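Long-range contact in GH86A beta-porphyranase (Bacteroides plebeius, PDB 4AW7), which hydrolyses the beta-D-galactose-(1->4)-alpha-L-galactose-6-sulfate linkages of the red-algal polysaccharide porphyran, releasing mostly a sulfated disaccharide: residues G220-I234 and K266-N278. Residues are numbered along the deposited sequence; the frame is centred on the assembly and turned at random.
Sequences GAYMDGFSVHLYDGI and KPLAISEFGGIDN. With GLA (alpha-D-galactopyranose), chain B; GAL (beta-D-galactopyranose), chain D.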
loop_
_atom_site.group_PDB
_atom_site.type_symbol
_atom_site.label_atom_id
_atom_site.label_comp_id
_atom_site.label_asym_id
_atom_site.label_seq_id
_atom_site.Cartn_x
_atom_site.Cartn_y
_atom_site.Cartn_z
ATOM N N GLY A 220 -14.421 -13.003 -2.917
ATOM C CA GLY A 220 -13.655 -12.257 -3.896
ATOM C C GLY A 220 -14.332 -11.973 -5.199
ATOM O O GLY A 220 -14.082 -10.944 -5.790
ATOM N N ALA A 221 -15.217 -12.856 -5.642
ATOM C CA ALA A 221 -15.953 -12.612 -6.871
ATOM C C ALA A 221 -16.800 -11.340 -6.799
ATOM O O ALA A 221 -17.104 -10.758 -7.822
ATOM C CB ALA A 221 -16.855 -13.810 -7.209
ATOM N N TYR A 222 -17.214 -10.950 -5.600
ATOM C CA TYR A 222 -18.102 -9.841 -5.326
ATOM C C TYR A 222 -17.358 -8.568 -4.919
ATOM O O TYR A 222 -17.995 -7.555 -4.690
ATOM C CB TYR A 222 -19.081 -10.209 -4.216
ATOM C CG TYR A 222 -19.796 -11.516 -4.487
ATOM C CD1 TYR A 222 -20.816 -11.590 -5.423
ATOM C CD2 TYR A 222 -19.406 -12.674 -3.843
ATOM C CE1 TYR A 222 -21.463 -12.802 -5.682
ATOM C CE2 TYR A 222 -20.040 -13.887 -4.091
ATOM C CZ TYR A 222 -21.059 -13.952 -5.025
ATOM O OH TYR A 222 -21.709 -15.150 -5.283
ATOM N N MET A 223 -16.031 -8.647 -4.831
ATOM C CA MET A 223 -15.202 -7.491 -4.489
ATOM C C MET A 223 -14.635 -6.853 -5.726
ATOM O O MET A 223 -14.250 -7.521 -6.680
ATOM C CB MET A 223 -14.005 -7.934 -3.632
ATOM C CG MET A 223 -14.380 -8.526 -2.242
ATOM S SD MET A 223 -15.243 -7.378 -1.155
ATOM C CE MET A 223 -16.970 -7.977 -1.299
ATOM N N ASP A 224 -14.513 -5.525 -5.697
ATOM C CA ASP A 224 -13.741 -4.808 -6.705
ATOM C C ASP A 224 -12.243 -4.836 -6.445
ATOM O O ASP A 224 -11.430 -4.748 -7.373
ATOM C CB ASP A 224 -14.249 -3.391 -6.800
ATOM C CG ASP A 224 -15.692 -3.344 -7.230
ATOM O OD1 ASP A 224 -15.932 -3.746 -8.389
ATOM O OD2 ASP A 224 -16.559 -2.960 -6.448
ATOM N N GLY A 225 -11.841 -4.966 -5.178
ATOM C CA GLY A 225 -10.424 -5.036 -4.826
ATOM C C GLY A 225 -10.193 -5.524 -3.430
ATOM O O GLY A 225 -11.142 -5.769 -2.703
ATOM N N PHE A 226 -8.916 -5.708 -3.131
ATOM C CA PHE A 226 -8.502 -6.338 -1.867
ATOM C C PHE A 226 -7.705 -5.360 -1.060
ATOM O O PHE A 226 -6.818 -4.683 -1.577
ATOM C CB PHE A 226 -7.723 -7.624 -2.147
ATOM C CG PHE A 226 -8.565 -8.630 -2.903
ATOM C CD1 PHE A 226 -9.695 -9.172 -2.306
ATOM C CD2 PHE A 226 -8.253 -9.011 -4.187
ATOM C CE1 PHE A 226 -10.512 -10.053 -2.998
ATOM C CE2 PHE A 226 -9.080 -9.893 -4.888
ATOM C CZ PHE A 226 -10.202 -10.409 -4.285
ATOM N N SER A 227 -7.998 -5.306 0.238
ATOM C CA SER A 227 -7.411 -4.328 1.127
ATOM C C SER A 227 -6.700 -4.951 2.315
ATOM O O SER A 227 -7.166 -5.920 2.913
ATOM C CB SER A 227 -8.461 -3.327 1.593
ATOM O OG SER A 227 -9.465 -3.887 2.398
ATOM N N VAL A 228 -5.562 -4.340 2.649
ATOM C CA VAL A 228 -4.715 -4.726 3.741
ATOM C C VAL A 228 -4.157 -3.476 4.412
ATOM O O VAL A 228 -4.099 -2.403 3.822
ATOM C CB VAL A 228 -3.590 -5.660 3.317
ATOM C CG1 VAL A 228 -4.083 -6.913 2.534
ATOM C CG2 VAL A 228 -2.590 -4.939 2.600
ATOM N N HIS A 229 -3.727 -3.647 5.655
ATOM C CA HIS A 229 -3.023 -2.635 6.424
ATOM C C HIS A 229 -1.565 -3.027 6.538
ATOM O O HIS A 229 -1.258 -4.216 6.770
ATOM C CB HIS A 229 -3.633 -2.534 7.816
ATOM C CG HIS A 229 -5.061 -2.094 7.798
ATOM N ND1 HIS A 229 -5.889 -2.155 8.904
ATOM C CD2 HIS A 229 -5.806 -1.603 6.781
ATOM C CE1 HIS A 229 -7.072 -1.665 8.543
ATOM N NE2 HIS A 229 -7.045 -1.334 7.271
ATOM N N LEU A 230 -0.676 -2.060 6.333
ATOM C CA LEU A 230 0.768 -2.301 6.364
ATOM C C LEU A 230 1.433 -1.449 7.422
ATOM O O LEU A 230 1.486 -0.218 7.292
ATOM C CB LEU A 230 1.398 -2.003 4.995
ATOM C CG LEU A 230 0.968 -2.905 3.846
ATOM C CD1 LEU A 230 1.550 -2.349 2.546
ATOM C CD2 LEU A 230 1.347 -4.377 4.077
ATOM N N TYR A 231 1.975 -2.117 8.439
ATOM C CA TYR A 231 2.616 -1.440 9.551
ATOM C C TYR A 231 4.009 -1.989 9.846
ATOM O O TYR A 231 4.233 -3.216 9.810
ATOM C CB TYR A 231 1.769 -1.582 10.823
ATOM C CG TYR A 231 0.590 -0.627 10.826
ATOM C CD1 TYR A 231 0.775 0.706 11.171
ATOM C CD2 TYR A 231 -0.671 -1.036 10.491
ATOM C CE1 TYR A 231 -0.274 1.588 11.166
ATOM C CE2 TYR A 231 -1.746 -0.144 10.489
ATOM C CZ TYR A 231 -1.519 1.162 10.857
ATOM O OH TYR A 231 -2.563 2.062 10.884
ATOM N N ASP A 232 4.905 -1.081 10.201
ATOM C CA ASP A 232 6.168 -1.392 10.831
ATOM C C ASP A 232 6.024 -1.278 12.336
ATOM O O ASP A 232 5.368 -0.357 12.806
ATOM C CB ASP A 232 7.223 -0.386 10.372
ATOM C CG ASP A 232 7.738 -0.632 9.006
ATOM O OD1 ASP A 232 7.569 -1.728 8.468
ATOM O OD2 ASP A 232 8.326 0.304 8.431
ATOM N N GLY A 233 6.644 -2.173 13.083
ATOM C CA GLY A 233 6.795 -2.029 14.535
ATOM C C GLY A 233 8.003 -1.164 14.801
ATOM O O GLY A 233 9.045 -1.194 14.090
ATOM N N ILE A 234 7.924 -0.344 15.815
ATOM C CA ILE A 234 9.055 0.512 16.116
ATOM C C ILE A 234 9.433 0.404 17.584
ATOM O O ILE A 234 8.552 0.312 18.420
ATOM C CB ILE A 234 8.717 1.980 15.773
ATOM C CG1 ILE A 234 8.627 2.174 14.253
ATOM C CG2 ILE A 234 9.732 2.927 16.424
ATOM C CD1 ILE A 234 7.909 3.444 13.790
ATOM N N LYS A 266 -6.916 -8.194 -9.320
ATOM C CA LYS A 266 -7.830 -7.109 -8.954
ATOM C C LYS A 266 -7.041 -6.055 -8.187
ATOM O O LYS A 266 -6.050 -6.361 -7.510
ATOM C CB LYS A 266 -8.993 -7.593 -8.086
ATOM C CG LYS A 266 -9.869 -8.610 -8.801
ATOM C CD LYS A 266 -11.209 -8.841 -8.099
ATOM C CE LYS A 266 -12.122 -9.815 -8.848
ATOM N NZ LYS A 266 -13.539 -9.817 -8.372
ATOM N N PRO A 267 -7.495 -4.803 -8.260
ATOM C CA PRO A 267 -6.747 -3.751 -7.587
ATOM C C PRO A 267 -6.657 -3.938 -6.075
ATOM O O PRO A 267 -7.540 -4.513 -5.446
ATOM C CB PRO A 267 -7.507 -2.482 -7.958
ATOM C CG PRO A 267 -8.089 -2.808 -9.296
ATOM C CD PRO A 267 -8.544 -4.231 -9.098
ATOM N N LEU A 268 -5.596 -3.398 -5.520
ATOM C CA LEU A 268 -5.351 -3.324 -4.102
ATOM C C LEU A 268 -5.771 -2.004 -3.520
ATOM O O LEU A 268 -5.796 -0.981 -4.189
ATOM C CB LEU A 268 -3.857 -3.527 -3.852
ATOM C CG LEU A 268 -3.257 -4.756 -4.468
ATOM C CD1 LEU A 268 -1.705 -4.684 -4.315
ATOM C CD2 LEU A 268 -3.826 -6.060 -3.953
ATOM N N ALA A 269 -6.066 -2.003 -2.227
ATOM C CA ALA A 269 -6.274 -0.768 -1.478
ATOM C C ALA A 269 -5.556 -0.908 -0.153
ATOM O O ALA A 269 -5.786 -1.890 0.574
ATOM C CB ALA A 269 -7.764 -0.504 -1.273
ATOM N N ILE A 270 -4.625 -0.003 0.143
ATOM C CA ILE A 270 -3.884 -0.033 1.389
ATOM C C ILE A 270 -4.548 0.978 2.299
ATOM O O ILE A 270 -4.232 2.164 2.291
ATOM C CB ILE A 270 -2.362 0.207 1.211
ATOM C CG1 ILE A 270 -1.797 -0.674 0.101
ATOM C CG2 ILE A 270 -1.639 0.054 2.541
ATOM C CD1 ILE A 270 -2.063 -2.207 0.305
ATOM N N SER A 271 -5.567 0.509 3.017
ATOM C CA SER A 271 -6.450 1.440 3.711
ATOM C C SER A 271 -5.860 2.060 4.974
ATOM O O SER A 271 -6.406 3.029 5.488
ATOM C CB SER A 271 -7.833 0.799 3.953
ATOM O OG SER A 271 -7.692 -0.451 4.580
ATOM N N GLU A 272 -4.727 1.509 5.448
ATOM C CA GLU A 272 -3.866 2.131 6.453
ATOM C C GLU A 272 -2.435 1.680 6.204
ATOM O O GLU A 272 -2.203 0.505 5.988
ATOM C CB GLU A 272 -4.191 1.704 7.886
ATOM C CG GLU A 272 -5.645 1.904 8.339
ATOM C CD GLU A 272 -5.920 1.302 9.693
ATOM O OE1 GLU A 272 -4.971 1.036 10.464
ATOM O OE2 GLU A 272 -7.094 1.067 10.018
ATOM N N PHE A 273 -1.484 2.596 6.249
ATOM C CA PHE A 273 -0.075 2.218 6.327
ATOM C C PHE A 273 0.690 3.172 7.235
ATOM O O PHE A 273 0.439 4.372 7.242
ATOM C CB PHE A 273 0.609 2.029 4.979
ATOM C CG PHE A 273 0.794 3.260 4.119
ATOM C CD1 PHE A 273 -0.221 3.711 3.253
ATOM C CD2 PHE A 273 2.004 3.956 4.111
ATOM C CE1 PHE A 273 -0.011 4.774 2.404
ATOM C CE2 PHE A 273 2.207 5.010 3.235
ATOM C CZ PHE A 273 1.220 5.430 2.398
ATOM N N GLY A 274 1.631 2.647 7.995
ATOM C CA GLY A 274 2.396 3.485 8.882
ATOM C C GLY A 274 3.265 2.698 9.834
ATOM O O GLY A 274 3.746 1.608 9.513
ATOM N N GLY A 275 3.429 3.251 11.039
ATOM C CA GLY A 275 4.241 2.652 12.075
ATOM C C GLY A 275 3.480 2.608 13.377
ATOM O O GLY A 275 2.609 3.462 13.643
ATOM N N ILE A 276 3.829 1.628 14.201
ATOM C CA ILE A 276 3.270 1.503 15.544
ATOM C C ILE A 276 4.448 1.445 16.488
ATOM O O ILE A 276 5.272 0.548 16.367
ATOM C CB ILE A 276 2.414 0.254 15.702
ATOM C CG1 ILE A 276 1.273 0.231 14.727
ATOM C CG2 ILE A 276 1.808 0.219 17.117
ATOM C CD1 ILE A 276 0.739 -1.162 14.469
ATOM N N ASP A 277 4.502 2.389 17.440
ATOM C CA ASP A 277 5.620 2.525 18.393
ATOM C C ASP A 277 5.312 1.684 19.614
ATOM O O ASP A 277 4.260 1.833 20.260
ATOM C CB ASP A 277 5.837 4.000 18.791
ATOM C CG ASP A 277 6.826 4.187 19.949
ATOM O OD1 ASP A 277 6.881 3.380 20.912
ATOM O OD2 ASP A 277 7.545 5.196 19.894
ATOM N N ASN A 278 6.255 0.810 19.932
ATOM C CA ASN A 278 6.115 -0.147 21.015
ATOM C C ASN A 278 7.033 0.206 22.181
ATOM O O ASN A 278 6.744 -0.103 23.345
ATOM C CB ASN A 278 6.443 -1.550 20.481
ATOM C CG ASN A 278 5.502 -1.984 19.353
ATOM O OD1 ASN A 278 4.282 -1.800 19.446
ATOM N ND2 ASN A 278 6.072 -2.555 18.275
HETATM C C1 GLA B . -5.337 -0.917 12.837
HETATM C C2 GLA B . -6.624 -0.187 13.266
HETATM C C3 GLA B . -6.335 1.251 13.659
HETATM C C4 GLA B . -5.133 1.363 14.562
HETATM C C5 GLA B . -3.930 0.669 13.899
HETATM C C6 GLA B . -2.611 1.040 14.670
HETATM O O1 GLA B . -4.885 -0.665 11.575
HETATM O O2 GLA B . -7.623 -0.279 12.199
HETATM O O3 GLA B . -7.387 1.805 14.403
HETATM O O4 GLA B . -5.420 0.764 15.841
HETATM O O5 GLA B . -4.313 -0.779 13.804
HETATM O O6 GLA B . -2.026 2.259 14.031
HETATM C C1 GAL D . -5.337 -0.917 12.837
HETATM C C2 GAL D . -6.624 -0.187 13.266
HETATM C C3 GAL D . -6.335 1.251 13.659
HETATM C C4 GAL D . -5.133 1.363 14.562
HETATM C C5 GAL D . -3.930 0.669 13.899
HETATM C C6 GAL D . -2.611 1.040 14.670
HETATM O O1 GAL D . -5.703 -2.319 12.522
HETATM O O2 GAL D . -7.623 -0.279 12.199
HETATM O O3 GAL D . -7.387 1.805 14.403
HETATM O O4 GAL D . -5.420 0.764 15.841
HETATM O O5 GAL D . -4.313 -0.779 13.804
HETATM O O6 GAL D . -2.026 2.259 14.031
HETATM O O HOH W 1 -14.840 -11.557 -10.249
#
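The carboxylate of E272 stacks over one face of the H229 imidazole, the two planes 23° apart. E272 CG lies 3.7 Å from the ring centroid. At the ring edge sits S271 OG, 2.9 Å from H229 NE2 in a weak, bent bond; this OG has its stronger partner in E142. The Y231 ring carries I276 CD1 over one face, 4.1 Å from its centroid; at its edge Y231 OH donates to E272 OE1 (2.7 Å), which it meets on the anti side. With CG beside the backbone N (chi1 -55°) and an extended chain beyond, E272 turns its OE2 to the sugar, 2.6 Å from O2 of the bound galactose.

The strands carrying these side chains, 225-233 and 268-276, run parallel as neighbours in the (beta/alpha)8-type catalytic barrel, linked through helix 245-262. The ladder slips one residue at S271. On the other sheet face V228, L230, I270 and F273 pack against helices 245-262 and 293-305. Just before the strands begin, K266 NZ donates to G220 O and M223 O.

E272, the inferred nucleophile, is thus gripped by Y231 and R69, and H229 ND1 is hydrogen-bonded to E146, the inferred proton donor: the pair exemplifies how adjacent barrel strands gather catalytic and sugar-binding groups, here at subsite -1.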